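Local coordinates for extracellular solute-binding protein family 5 (Brucella melitensis, PDB 4ONY), which probably binds peptides or related solutes in the periplasm and delivers them to an ABC transporter for uptake into the cell, at residues N152-R157 against M183-S188; E104-D109 against V115-N120; N59-K64 against P190-H195. One frame throughout, in Å; residues are numbered along the deposited sequence.

Contact 1. Residues N152-R157 against M183-S188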
ATOM      1  N   ASN A 152      -9.250  -5.348  17.751  1.00 18.27           N
ATOM      2  CA  ASN A 152     -10.104  -5.150  18.925  1.00 20.00           C
ATOM      3  C   ASN A 152     -11.082  -3.986  18.756  1.00 20.59           C
ATOM      4  O   ASN A 152     -11.843  -3.692  19.670  1.00 20.62           O
ATOM      5  CB  ASN A 152      -9.292  -4.936  20.199  1.00 19.87           C
ATOM      6  CG  ASN A 152      -8.572  -3.598  20.221  1.00 20.59           C
ATOM      7  OD1 ASN A 152      -8.417  -2.925  19.195  1.00 20.53           O
ATOM      8  ND2 ASN A 152      -8.101  -3.225  21.383  1.00 21.03           N
ATOM      9  N   SER A 153     -11.074  -3.331  17.606  1.00 20.55           N
ATOM     10  CA  SER A 153     -11.933  -2.162  17.451  1.00 21.53           C
ATOM     11  C   SER A 153     -13.233  -2.444  16.683  1.00 22.68           C
ATOM     12  O   SER A 153     -14.058  -1.584  16.591  1.00 23.73           O
ATOM     13  CB  SER A 153     -11.142  -1.027  16.778  1.00 21.24           C
ATOM     14  OG  SER A 153     -10.946  -1.321  15.401  1.00 20.66           O
ATOM     15  N   ARG A 154     -13.439  -3.657  16.166  1.00 24.27           N
ATOM     16  CA  ARG A 154     -14.586  -3.909  15.267  1.00 23.87           C
ATOM     17  C   ARG A 154     -15.932  -3.816  15.999  1.00 24.90           C
ATOM     18  O   ARG A 154     -16.894  -3.226  15.464  1.00 23.48           O
ATOM     19  CB  ARG A 154     -14.481  -5.282  14.618  1.00 24.53           C
ATOM     20  CG  ARG A 154     -13.676  -5.355  13.323  1.00 24.33           C
ATOM     21  CD  ARG A 154     -12.392  -4.596  13.354  1.00 24.97           C
ATOM     22  NE  ARG A 154     -11.392  -5.098  12.403  1.00 23.16           N
ATOM     23  CZ  ARG A 154     -10.743  -4.327  11.545  1.00 21.69           C
ATOM     24  NH1 ARG A 154     -10.970  -3.025  11.487  1.00 20.32           N
ATOM     25  NH2 ARG A 154      -9.842  -4.866  10.750  1.00 21.70           N
ATOM     26  N   MET A 155     -15.994  -4.369  17.219  1.00 23.97           N
ATOM     27  CA  MET A 155     -17.236  -4.444  17.947  1.00 25.38           C
ATOM     28  C   MET A 155     -17.803  -3.084  18.378  1.00 24.82           C
ATOM     29  O   MET A 155     -18.992  -2.975  18.541  1.00 24.56           O
ATOM     30  CB  MET A 155     -17.134  -5.391  19.153  1.00 26.38           C
ATOM     31  CG  MET A 155     -17.116  -6.855  18.763  1.00 26.93           C
ATOM     32  SD  MET A 155     -18.560  -7.458  17.876  1.00 27.81           S
ATOM     33  CE  MET A 155     -19.780  -7.369  19.204  1.00 28.52           C
ATOM     34  N   SER A 156     -16.975  -2.046  18.500  1.00 25.18           N
ATOM     35  CA  SER A 156     -17.485  -0.681  18.770  1.00 25.28           C
ATOM     36  C   SER A 156     -18.430  -0.182  17.679  1.00 26.62           C
ATOM     37  O   SER A 156     -19.225   0.756  17.905  1.00 26.53           O
ATOM     38  CB  SER A 156     -16.323   0.289  18.894  1.00 25.06           C
ATOM     39  OG  SER A 156     -15.678   0.475  17.623  1.00 24.67           O
ATOM     40  N   ARG A 157     -18.357  -0.810  16.501  1.00 25.74           N
ATOM     41  CA  ARG A 157     -19.292  -0.553  15.390  1.00 26.80           C
ATOM     42  C   ARG A 157     -20.449  -1.533  15.249  1.00 24.90           C
ATOM     43  O   ARG A 157     -21.295  -1.381  14.346  1.00 24.31           O
ATOM     44  CB  ARG A 157     -18.514  -0.578  14.062  1.00 28.22           C
ATOM     45  CG  ARG A 157     -18.327   0.762  13.407  1.00 31.78           C
ATOM     46  CD  ARG A 157     -17.566   1.732  14.276  1.00 34.77           C
ATOM     47  NE  ARG A 157     -16.311   1.170  14.703  1.00 39.74           N
ATOM     48  CZ  ARG A 157     -15.226   1.096  13.947  1.00 42.67           C
ATOM     49  NH1 ARG A 157     -15.243   1.551  12.704  1.00 42.85           N
ATOM     50  NH2 ARG A 157     -14.106   0.581  14.453  1.00 44.11           N
ATOM     51  N   MET A 183     -17.014  -4.475   4.600  1.00 17.14           N
ATOM     52  CA  MET A 183     -15.844  -5.008   3.917  1.00 15.98           C
ATOM     53  C   MET A 183     -14.771  -5.510   4.898  1.00 15.67           C
ATOM     54  O   MET A 183     -14.039  -6.455   4.593  1.00 14.64           O
ATOM     55  CB  MET A 183     -15.183  -3.987   2.973  1.00 15.85           C
ATOM     56  CG  MET A 183     -16.125  -3.272   1.999  1.00 16.06           C
ATOM     57  SD  MET A 183     -16.976  -4.360   0.856  1.00 16.06           S
ATOM     58  CE  MET A 183     -15.600  -4.948  -0.124  1.00 15.07           C
ATOM     59  N   LEU A 184     -14.640  -4.848   6.048  1.00 15.60           N
ATOM     60  CA  LEU A 184     -13.572  -5.151   6.999  1.00 15.54           C
ATOM     61  C   LEU A 184     -13.940  -6.397   7.811  1.00 15.89           C
ATOM     62  O   LEU A 184     -13.082  -7.205   8.152  1.00 14.79           O
ATOM     63  CB  LEU A 184     -13.336  -3.958   7.920  1.00 16.59           C
ATOM     64  CG  LEU A 184     -12.989  -2.632   7.240  1.00 16.96           C
ATOM     65  CD1 LEU A 184     -12.699  -1.523   8.243  1.00 18.27           C
ATOM     66  CD2 LEU A 184     -11.750  -2.835   6.365  1.00 17.74           C
ATOM     67  N   ILE A 185     -15.242  -6.566   8.085  1.00 16.35           N
ATOM     68  CA  ILE A 185     -15.742  -7.773   8.727  1.00 16.78           C
ATOM     69  C   ILE A 185     -15.473  -8.985   7.801  1.00 16.24           C
ATOM     70  O   ILE A 185     -14.955 -10.042   8.234  1.00 15.63           O
ATOM     71  CB  ILE A 185     -17.257  -7.657   9.057  1.00 17.06           C
ATOM     72  CG1 ILE A 185     -17.536  -6.542  10.054  1.00 17.58           C
ATOM     73  CG2 ILE A 185     -17.793  -8.973   9.589  1.00 17.37           C
ATOM     74  CD1 ILE A 185     -16.946  -6.736  11.439  1.00 17.94           C
ATOM     75  N   ALA A 186     -15.784  -8.796   6.520  1.00 16.15           N
ATOM     76  CA  ALA A 186     -15.688  -9.876   5.521  1.00 16.20           C
ATOM     77  C   ALA A 186     -14.254 -10.255   5.170  1.00 15.76           C
ATOM     78  O   ALA A 186     -13.922 -11.455   5.072  1.00 15.91           O
ATOM     79  CB  ALA A 186     -16.473  -9.502   4.257  1.00 16.37           C
ATOM     80  N   GLY A 187     -13.389  -9.253   5.050  1.00 16.14           N
ATOM     81  CA  GLY A 187     -12.009  -9.461   4.574  1.00 16.05           C
ATOM     82  C   GLY A 187     -10.859  -9.018   5.457  1.00 16.37           C
ATOM     83  O   GLY A 187      -9.716  -9.224   5.076  1.00 17.00           O
ATOM     84  N   SER A 188     -11.118  -8.392   6.601  1.00 16.80           N
ATOM     85  CA  SER A 188     -10.020  -7.941   7.463  1.00 16.52           C
ATOM     86  C   SER A 188     -10.175  -8.405   8.898  1.00 16.62           C
ATOM     87  O   SER A 188      -9.762  -7.718   9.834  1.00 16.31           O
ATOM     88  CB  SER A 188      -9.859  -6.401   7.441  1.00 16.37           C
ATOM     89  OG  SER A 188      -9.797  -5.945   6.093  1.00 16.76           O
TER
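The Arg154 guanidinium reaches the end of helix 181-187 with Leu184 over one face and the carbonyl of Ser188 at its edge. Leu184 CB stands 4.3 Å above the guanidinium plane, offset toward the rim, while its branch CD1 lies 4.0 Å from Arg154 NH1; the two side chains cross at about a right angle. At the edge, Arg154 NH2 donates to Ser188 O over 3.0 Å. This bond is bent, 147° at the hydrogen, with the oxygen tilted from the guanidinium plane, and the same nitrogen rests on Ser188 CB. The second guanidinium, that of Arg157, stays within its own segment: Ser156 OG accepts from NE in its plane, and NH2 reaches Ser153 O from above the carbonyl plane. Ser153 O also takes a bond from Ser156 OG, so two donors grip it and fasten the 3-10 segment 155-157 to Ser153. Segment 152-157 lies in the loop joining helix 133-146 to strand 158-165, and Arg154 fastens this loop to the C-terminal end of helix 181-187, where Ser188 leaves helical geometry and the helix dipole would probably favour the positive charge. A bend at chi2 (44°) turns the Arg154 chain toward this end. Its aliphatic part slides past Ile185 in the opposite direction, CG lying 4.0 Å from Ile185 CD1. At the start of the same helix, Phe181 touches both arginines, and Tyr140 of helix 133-146 packs on Ile185.

Contact 2. Residues E104-D109 against V115-N120; sequences EKVAID and VEFTLN
Glu104 and Asn120 lay their flat ends on one another, the carboxylate and amide planes 14° apart, with Glu104 CD 3.9 Å from Asn120 ND2; Asn120 OD1 accepts from Lys122 N. The extended glutamate chain, CG anti to the backbone N (chi1 -171°), carries the carboxylate along the partner strand to this stack. A water donates to both Glu104 OE1 and Leu119 O, bridging the two segments. On the apolar face, Val106 and Val115 cross obliquely and meet through CG2 atoms 3.8 Å apart. Val106 CG2 also lies 3.8 Å from Phe117 CE1, and Ile108 CG1 packs 4.1 Å from Val115 CB; helix 181-187 covers this face. Lys105, Ala107, Glu116 and Thr118 point to the other face, where Arg170 and Thr164 hold Glu116, and Ser168 holds Thr118 OG1. Backbone bonds within the Ala107-Glu116 pair are nearly straight, Ala107 N to Glu116 O being 2.8 Å. Next to the stack, Glu104 N and Lys105 N both donate to Thr118 O, at 2.7 and 3.2 Å, the former bent (131°). Two residues facing one make this a classic beta bulge, at the end of the antiparallel hairpin 97-108/114-119 away from its turn.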
ATOM      1  N   GLU A 104     -19.623 -19.185   2.341  1.00 18.78           N
ATOM      2  CA  GLU A 104     -20.013 -19.629   1.008  1.00 20.35           C
ATOM      3  C   GLU A 104     -20.939 -18.601   0.359  1.00 20.56           C
ATOM      4  O   GLU A 104     -20.901 -18.421  -0.845  1.00 20.66           O
ATOM      5  CB  GLU A 104     -20.721 -20.985   1.075  1.00 21.87           C
ATOM      6  CG  GLU A 104     -20.980 -21.620  -0.286  1.00 23.34           C
ATOM      7  CD  GLU A 104     -21.570 -23.032  -0.187  1.00 25.73           C
ATOM      8  OE1 GLU A 104     -21.949 -23.483   0.909  1.00 25.75           O
ATOM      9  OE2 GLU A 104     -21.629 -23.697  -1.221  1.00 30.12           O
ATOM     10  N   LYS A 105     -21.776 -17.960   1.167  1.00 21.63           N
ATOM     11  CA  LYS A 105     -22.744 -16.992   0.716  1.00 23.29           C
ATOM     12  C   LYS A 105     -22.763 -15.772   1.623  1.00 21.07           C
ATOM     13  O   LYS A 105     -22.458 -15.855   2.786  1.00 20.77           O
ATOM     14  CB  LYS A 105     -24.148 -17.607   0.698  1.00 27.43           C
ATOM     15  CG  LYS A 105     -24.312 -18.784  -0.243  1.00 32.84           C
ATOM     16  CD  LYS A 105     -24.387 -18.283  -1.686  1.00 39.15           C
ATOM     17  CE  LYS A 105     -23.577 -19.113  -2.700  1.00 42.73           C
ATOM     18  NZ  LYS A 105     -24.355 -20.312  -3.147  1.00 42.27           N
ATOM     19  N   VAL A 106     -23.139 -14.656   1.046  1.00 19.91           N
ATOM     20  CA  VAL A 106     -23.244 -13.399   1.720  1.00 19.91           C
ATOM     21  C   VAL A 106     -24.537 -12.728   1.308  1.00 20.86           C
ATOM     22  O   VAL A 106     -24.943 -12.800   0.148  1.00 21.21           O
ATOM     23  CB  VAL A 106     -22.032 -12.494   1.425  1.00 19.38           C
ATOM     24  CG1 VAL A 106     -21.948 -12.071  -0.033  1.00 19.33           C
ATOM     25  CG2 VAL A 106     -22.071 -11.264   2.296  1.00 19.77           C
ATOM     26  N   ALA A 107     -25.216 -12.131   2.271  1.00 21.31           N
ATOM     27  CA  ALA A 107     -26.341 -11.226   2.001  1.00 22.91           C
ATOM     28  C   ALA A 107     -26.091  -9.935   2.760  1.00 23.50           C
ATOM     29  O   ALA A 107     -25.427  -9.930   3.804  1.00 23.04           O
ATOM     30  CB  ALA A 107     -27.653 -11.866   2.430  1.00 23.60           C
ATOM     31  N   ILE A 108     -26.545  -8.819   2.209  1.00 24.91           N
ATOM     32  CA  ILE A 108     -26.202  -7.524   2.779  1.00 24.95           C
ATOM     33  C   ILE A 108     -27.309  -6.493   2.532  1.00 26.45           C
ATOM     34  O   ILE A 108     -27.952  -6.509   1.496  1.00 27.11           O
ATOM     35  CB  ILE A 108     -24.849  -7.014   2.237  1.00 24.67           C
ATOM     36  CG1 ILE A 108     -24.364  -5.802   3.049  1.00 24.42           C
ATOM     37  CG2 ILE A 108     -24.925  -6.660   0.756  1.00 24.47           C
ATOM     38  CD1 ILE A 108     -22.919  -5.429   2.770  1.00 23.53           C
ATOM     39  N   ASP A 109     -27.516  -5.617   3.499  1.00 26.07           N
ATOM     40  CA  ASP A 109     -28.434  -4.484   3.405  1.00 27.64           C
ATOM     41  C   ASP A 109     -27.957  -3.498   2.335  1.00 27.27           C
ATOM     42  O   ASP A 109     -26.791  -3.126   2.331  1.00 26.44           O
ATOM     43  CB  ASP A 109     -28.437  -3.800   4.783  1.00 28.69           C
ATOM     44  CG  ASP A 109     -29.418  -2.658   4.874  1.00 30.32           C
ATOM     45  OD1 ASP A 109     -30.567  -2.801   4.415  1.00 34.09           O
ATOM     46  OD2 ASP A 109     -29.018  -1.575   5.337  1.00 30.82           O
ATOM     47  N   VAL A 115     -24.910  -7.281   7.686  1.00 21.57           N
ATOM     48  CA  VAL A 115     -24.383  -8.231   6.718  1.00 21.29           C
ATOM     49  C   VAL A 115     -24.534  -9.619   7.311  1.00 22.41           C
ATOM     50  O   VAL A 115     -24.384  -9.803   8.512  1.00 24.30           O
ATOM     51  CB  VAL A 115     -22.916  -7.916   6.296  1.00 20.23           C
ATOM     52  CG1 VAL A 115     -21.967  -8.036   7.473  1.00 20.38           C
ATOM     53  CG2 VAL A 115     -22.442  -8.837   5.164  1.00 19.96           C
ATOM     54  N   GLU A 116     -24.860 -10.590   6.483  1.00 22.68           N
ATOM     55  CA  GLU A 116     -25.065 -11.951   6.947  1.00 23.98           C
ATOM     56  C   GLU A 116     -24.281 -12.944   6.069  1.00 22.34           C
ATOM     57  O   GLU A 116     -24.319 -12.855   4.859  1.00 21.88           O
ATOM     58  CB  GLU A 116     -26.566 -12.283   6.981  1.00 25.72           C
ATOM     59  CG  GLU A 116     -26.881 -13.725   7.411  1.00 28.42           C
ATOM     60  CD  GLU A 116     -28.381 -13.949   7.707  1.00 31.93           C
ATOM     61  OE1 GLU A 116     -29.178 -13.015   7.574  1.00 33.65           O
ATOM     62  OE2 GLU A 116     -28.780 -15.030   8.158  1.00 36.63           O
ATOM     63  N   PHE A 117     -23.563 -13.857   6.712  1.00 21.39           N
ATOM     64  CA  PHE A 117     -22.688 -14.823   6.050  1.00 20.38           C
ATOM     65  C   PHE A 117     -23.196 -16.191   6.344  1.00 20.75           C
ATOM     66  O   PHE A 117     -23.622 -16.463   7.487  1.00 22.19           O
ATOM     67  CB  PHE A 117     -21.273 -14.720   6.614  1.00 19.75           C
ATOM     68  CG  PHE A 117     -20.653 -13.361   6.448  1.00 19.35           C
ATOM     69  CD1 PHE A 117     -20.044 -12.994   5.241  1.00 18.68           C
ATOM     70  CD2 PHE A 117     -20.658 -12.451   7.495  1.00 18.70           C
ATOM     71  CE1 PHE A 117     -19.462 -11.737   5.081  1.00 18.23           C
ATOM     72  CE2 PHE A 117     -20.110 -11.197   7.328  1.00 18.53           C
ATOM     73  CZ  PHE A 117     -19.498 -10.838   6.131  1.00 18.34           C
ATOM     74  N   THR A 118     -23.149 -17.061   5.355  1.00 19.87           N
ATOM     75  CA  THR A 118     -23.456 -18.455   5.566  1.00 20.26           C
ATOM     76  C   THR A 118     -22.192 -19.228   5.266  1.00 19.78           C
ATOM     77  O   THR A 118     -21.644 -19.113   4.174  1.00 18.45           O
ATOM     78  CB  THR A 118     -24.622 -18.904   4.686  1.00 20.98           C
ATOM     79  OG1 THR A 118     -25.717 -18.024   4.910  1.00 21.56           O
ATOM     80  CG2 THR A 118     -25.047 -20.353   4.972  1.00 21.68           C
ATOM     81  N   LEU A 119     -21.717 -19.965   6.271  1.00 20.13           N
ATOM     82  CA  LEU A 119     -20.476 -20.714   6.172  1.00 20.90           C
ATOM     83  C   LEU A 119     -20.635 -21.927   5.265  1.00 21.67           C
ATOM     84  O   LEU A 119     -21.711 -22.511   5.162  1.00 22.46           O
ATOM     85  CB  LEU A 119     -20.013 -21.195   7.543  1.00 21.50           C
ATOM     86  CG  LEU A 119     -19.825 -20.109   8.617  1.00 21.45           C
ATOM     87  CD1 LEU A 119     -19.416 -20.738   9.950  1.00 21.76           C
ATOM     88  CD2 LEU A 119     -18.778 -19.128   8.145  1.00 21.47           C
ATOM     89  N   ASN A 120     -19.546 -22.270   4.603  1.00 21.29           N
ATOM     90  CA  ASN A 120     -19.482 -23.440   3.766  1.00 21.70           C
ATOM     91  C   ASN A 120     -19.490 -24.695   4.647  1.00 21.99           C
ATOM     92  O   ASN A 120     -18.696 -24.790   5.591  1.00 20.97           O
ATOM     93  CB  ASN A 120     -18.186 -23.370   2.959  1.00 21.45           C
ATOM     94  CG  ASN A 120     -18.130 -24.417   1.872  1.00 21.70           C
ATOM     95  OD1 ASN A 120     -18.329 -25.629   2.142  1.00 22.42           O
ATOM     96  ND2 ASN A 120     -17.842 -23.986   0.655  1.00 20.90           N
TER
HETATM   97  O   HOH W   1     -23.394 -22.715   2.835  1.00 32.68           O

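Contact 3. Residues N59-K64 against P190-H195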
ATOM      1  N   ASN A  59       1.528 -15.302  16.945  1.00 15.92           N
ATOM      2  CA  ASN A  59       0.181 -14.773  17.101  1.00 15.47           C
ATOM      3  C   ASN A  59       0.099 -13.385  16.527  1.00 15.48           C
ATOM      4  O   ASN A  59       0.562 -12.425  17.135  1.00 15.76           O
ATOM      5  CB  ASN A  59      -0.248 -14.770  18.540  1.00 15.68           C
ATOM      6  CG  ASN A  59      -1.711 -14.381  18.704  1.00 15.60           C
ATOM      7  OD1 ASN A  59      -2.299 -13.752  17.839  1.00 15.12           O
ATOM      8  ND2 ASN A  59      -2.308 -14.781  19.813  1.00 16.05           N
ATOM      9  N   PRO A  60      -0.485 -13.263  15.337  1.00 15.63           N
ATOM     10  CA  PRO A  60      -0.491 -11.975  14.668  1.00 15.44           C
ATOM     11  C   PRO A  60      -1.580 -11.048  15.174  1.00 15.82           C
ATOM     12  O   PRO A  60      -1.703  -9.950  14.643  1.00 15.56           O
ATOM     13  CB  PRO A  60      -0.758 -12.339  13.188  1.00 15.76           C
ATOM     14  CG  PRO A  60      -1.422 -13.623  13.217  1.00 16.09           C
ATOM     15  CD  PRO A  60      -0.988 -14.351  14.480  1.00 15.99           C
ATOM     16  N   PHE A  61      -2.353 -11.430  16.190  1.00 15.94           N
ATOM     17  CA  PHE A  61      -3.540 -10.658  16.550  1.00 16.31           C
ATOM     18  C   PHE A  61      -3.485  -9.916  17.888  1.00 16.45           C
ATOM     19  O   PHE A  61      -4.498  -9.340  18.313  1.00 17.04           O
ATOM     20  CB  PHE A  61      -4.746 -11.606  16.553  1.00 16.88           C
ATOM     21  CG  PHE A  61      -4.870 -12.409  15.288  1.00 16.38           C
ATOM     22  CD1 PHE A  61      -5.094 -11.773  14.071  1.00 16.18           C
ATOM     23  CD2 PHE A  61      -4.771 -13.797  15.318  1.00 16.59           C
ATOM     24  CE1 PHE A  61      -5.236 -12.524  12.898  1.00 16.09           C
ATOM     25  CE2 PHE A  61      -4.875 -14.548  14.157  1.00 16.40           C
ATOM     26  CZ  PHE A  61      -5.100 -13.911  12.945  1.00 15.83           C
ATOM     27  N   VAL A  62      -2.311  -9.898  18.533  1.00 16.37           N
ATOM     28  CA  VAL A  62      -2.158  -9.388  19.917  1.00 16.37           C
ATOM     29  C   VAL A  62      -0.967  -8.460  20.045  1.00 16.60           C
ATOM     30  O   VAL A  62      -0.055  -8.484  19.193  1.00 16.48           O
ATOM     31  CB  VAL A  62      -2.004 -10.571  20.928  1.00 16.51           C
ATOM     32  CG1 VAL A  62      -3.191 -11.522  20.830  1.00 16.28           C
ATOM     33  CG2 VAL A  62      -0.719 -11.342  20.674  1.00 16.39           C
ATOM     34  N   LEU A  63      -0.956  -7.647  21.106  1.00 17.50           N
ATOM     35  CA  LEU A  63       0.117  -6.666  21.297  1.00 18.33           C
ATOM     36  C   LEU A  63       1.466  -7.319  21.477  1.00 18.06           C
ATOM     37  O   LEU A  63       2.410  -6.911  20.844  1.00 16.76           O
ATOM     38  CB  LEU A  63      -0.151  -5.746  22.501  1.00 19.90           C
ATOM     39  CG  LEU A  63      -1.165  -4.620  22.222  1.00 20.85           C
ATOM     40  CD1 LEU A  63      -1.542  -3.961  23.556  1.00 23.24           C
ATOM     41  CD2 LEU A  63      -0.617  -3.593  21.251  1.00 19.95           C
ATOM     42  N   LYS A  64       1.552  -8.354  22.317  1.00 18.05           N
ATOM     43  CA  LYS A  64       2.860  -8.943  22.630  1.00 18.63           C
ATOM     44  C   LYS A  64       3.522  -9.534  21.383  1.00 18.40           C
ATOM     45  O   LYS A  64       2.899 -10.350  20.691  1.00 18.71           O
ATOM     46  CB  LYS A  64       2.745 -10.027  23.737  1.00 18.99           C
ATOM     47  CG  LYS A  64       4.067 -10.672  24.163  1.00 19.64           C
ATOM     48  CD  LYS A  64       4.994  -9.622  24.702  1.00 20.38           C
ATOM     49  CE  LYS A  64       6.351 -10.106  25.188  1.00 21.65           C
ATOM     50  NZ  LYS A  64       6.294 -11.432  25.845  1.00 23.25           N
ATOM     51  N   PRO A 190      -9.851 -12.398  10.955  1.00 15.75           N
ATOM     52  CA  PRO A 190      -9.771 -13.850  10.855  1.00 15.92           C
ATOM     53  C   PRO A 190     -10.995 -14.546  11.385  1.00 16.34           C
ATOM     54  O   PRO A 190     -11.911 -13.888  11.925  1.00 17.04           O
ATOM     55  CB  PRO A 190      -8.577 -14.159  11.737  1.00 15.91           C
ATOM     56  CG  PRO A 190      -8.723 -13.158  12.848  1.00 16.06           C
ATOM     57  CD  PRO A 190      -9.137 -11.896  12.135  1.00 15.85           C
ATOM     58  N   VAL A 191     -11.028 -15.870  11.201  1.00 16.18           N
ATOM     59  CA  VAL A 191     -11.821 -16.724  12.031  1.00 16.32           C
ATOM     60  C   VAL A 191     -10.842 -17.622  12.792  1.00 16.57           C
ATOM     61  O   VAL A 191      -9.969 -18.257  12.195  1.00 16.89           O
ATOM     62  CB  VAL A 191     -12.865 -17.542  11.218  1.00 16.60           C
ATOM     63  CG1 VAL A 191     -13.743 -18.355  12.157  1.00 17.07           C
ATOM     64  CG2 VAL A 191     -13.734 -16.618  10.401  1.00 16.20           C
ATOM     65  N   LEU A 192     -11.040 -17.670  14.112  1.00 17.28           N
ATOM     66  CA  LEU A 192     -10.222 -18.388  15.084  1.00 17.64           C
ATOM     67  C   LEU A 192     -10.950 -19.626  15.641  1.00 18.08           C
ATOM     68  O   LEU A 192     -12.175 -19.626  15.775  1.00 18.14           O
ATOM     69  CB  LEU A 192      -9.904 -17.484  16.279  1.00 17.84           C
ATOM     70  CG  LEU A 192      -9.219 -16.165  15.944  1.00 18.18           C
ATOM     71  CD1 LEU A 192      -8.882 -15.355  17.182  1.00 18.52           C
ATOM     72  CD2 LEU A 192      -7.928 -16.388  15.135  1.00 17.82           C
ATOM     73  N   PRO A 193     -10.201 -20.685  15.969  1.00 18.31           N
ATOM     74  CA  PRO A 193     -10.776 -21.936  16.484  1.00 19.05           C
ATOM     75  C   PRO A 193     -11.007 -21.956  17.998  1.00 19.87           C
ATOM     76  O   PRO A 193     -10.037 -22.097  18.764  1.00 19.95           O
ATOM     77  CB  PRO A 193      -9.718 -22.973  16.123  1.00 18.71           C
ATOM     78  CG  PRO A 193      -8.438 -22.219  16.123  1.00 18.08           C
ATOM     79  CD  PRO A 193      -8.771 -20.819  15.690  1.00 18.14           C
ATOM     80  N   LYS A 194     -12.268 -21.839  18.423  1.00 20.77           N
ATOM     81  CA  LYS A 194     -12.617 -21.882  19.838  1.00 22.19           C
ATOM     82  C   LYS A 194     -12.051 -23.119  20.507  1.00 23.07           C
ATOM     83  O   LYS A 194     -11.495 -23.015  21.606  1.00 22.54           O
ATOM     84  CB  LYS A 194     -14.122 -21.913  20.027  1.00 24.47           C
ATOM     85  CG  LYS A 194     -14.554 -21.760  21.477  1.00 26.86           C
ATOM     86  CD  LYS A 194     -16.061 -21.685  21.585  1.00 29.10           C
ATOM     87  CE  LYS A 194     -16.492 -21.420  23.006  1.00 32.88           C
ATOM     88  NZ  LYS A 194     -17.987 -21.424  23.068  1.00 36.04           N
ATOM     89  N   HIS A 195     -12.154 -24.268  19.843  1.00 22.07           N
ATOM     90  CA  HIS A 195     -11.754 -25.527  20.470  1.00 23.20           C
ATOM     91  C   HIS A 195     -10.256 -25.624  20.668  1.00 23.39           C
ATOM     92  O   HIS A 195      -9.833 -26.370  21.517  1.00 24.32           O
ATOM     93  CB  HIS A 195     -12.187 -26.738  19.656  1.00 22.84           C
ATOM     94  CG  HIS A 195     -11.338 -26.974  18.440  1.00 22.54           C
ATOM     95  ND1 HIS A 195     -11.516 -26.271  17.267  1.00 21.68           N
ATOM     96  CD2 HIS A 195     -10.312 -27.831  18.218  1.00 21.96           C
ATOM     97  CE1 HIS A 195     -10.625 -26.686  16.381  1.00 21.76           C
ATOM     98  NE2 HIS A 195      -9.900 -27.646  16.927  1.00 21.72           N
TER
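A buried apolar contact with a CH-pi component joins two loops far apart in sequence, one after strand 46-52 and one following helix 181-187, with Phe61 set against Pro190 and Leu192. Pro190 CG sits over the face of the Phe61 ring, 3.9 Å from its centroid and 28° off the normal, and comes within 3.5 Å of Phe61 CE1. Pro190 CB adds to the contact at Phe61 CZ, 3.7 Å away. The opposite face of the ring carries Pro60 CG, 3.6 Å above the plane and over its centre, so the phenyl group is sandwiched between two prolines. Leu192 approaches obliquely through one branch, CD2, which lies 3.7 Å from Phe61 CE2. The loop bearing the phenylalanine is folded by an Asx turn: Asn59 OD1 accepts from Phe61 N over 2.8 Å in a bond of 160°, which fixes the backbone from which the ring projects. With its CG anti to the carbonyl carbon (chi1 -51°), Phe61 directs the ring toward segment 190-195. Tyr74, Tyr84 and Tyr151 meet the same ring edge-to-face, and Leu143 of helix 133-146 touches both Phe61 and Pro190. The Leu192 backbone is tied to this helix as well, its N bonded to Thr139 OG1.

Along the chain, contact 2 closes before contact 1 opens, and both lie inside the long loop closed by contact 3. Contacts 1 and 2 have centres 15 Å apart and share an interface: helix 181-187 lies on the antiparallel sheet that holds the hairpin 97-108/114-119, with Ala186 CB 3.8 Å from Phe117 CZ and Ile185 CG2 3.9 Å from Phe117 CE2. Contact 3 is centred 14 Å from contact 1 and about 22 Å from contact 2; its segment 190-195 follows almost at once after 183-188, while 59-64 precedes all the others. Helix 133-146 touches both contacts 1 and 3. Helix 181-187, the hairpin beneath it and the following loop thus form one continuous part of the fold.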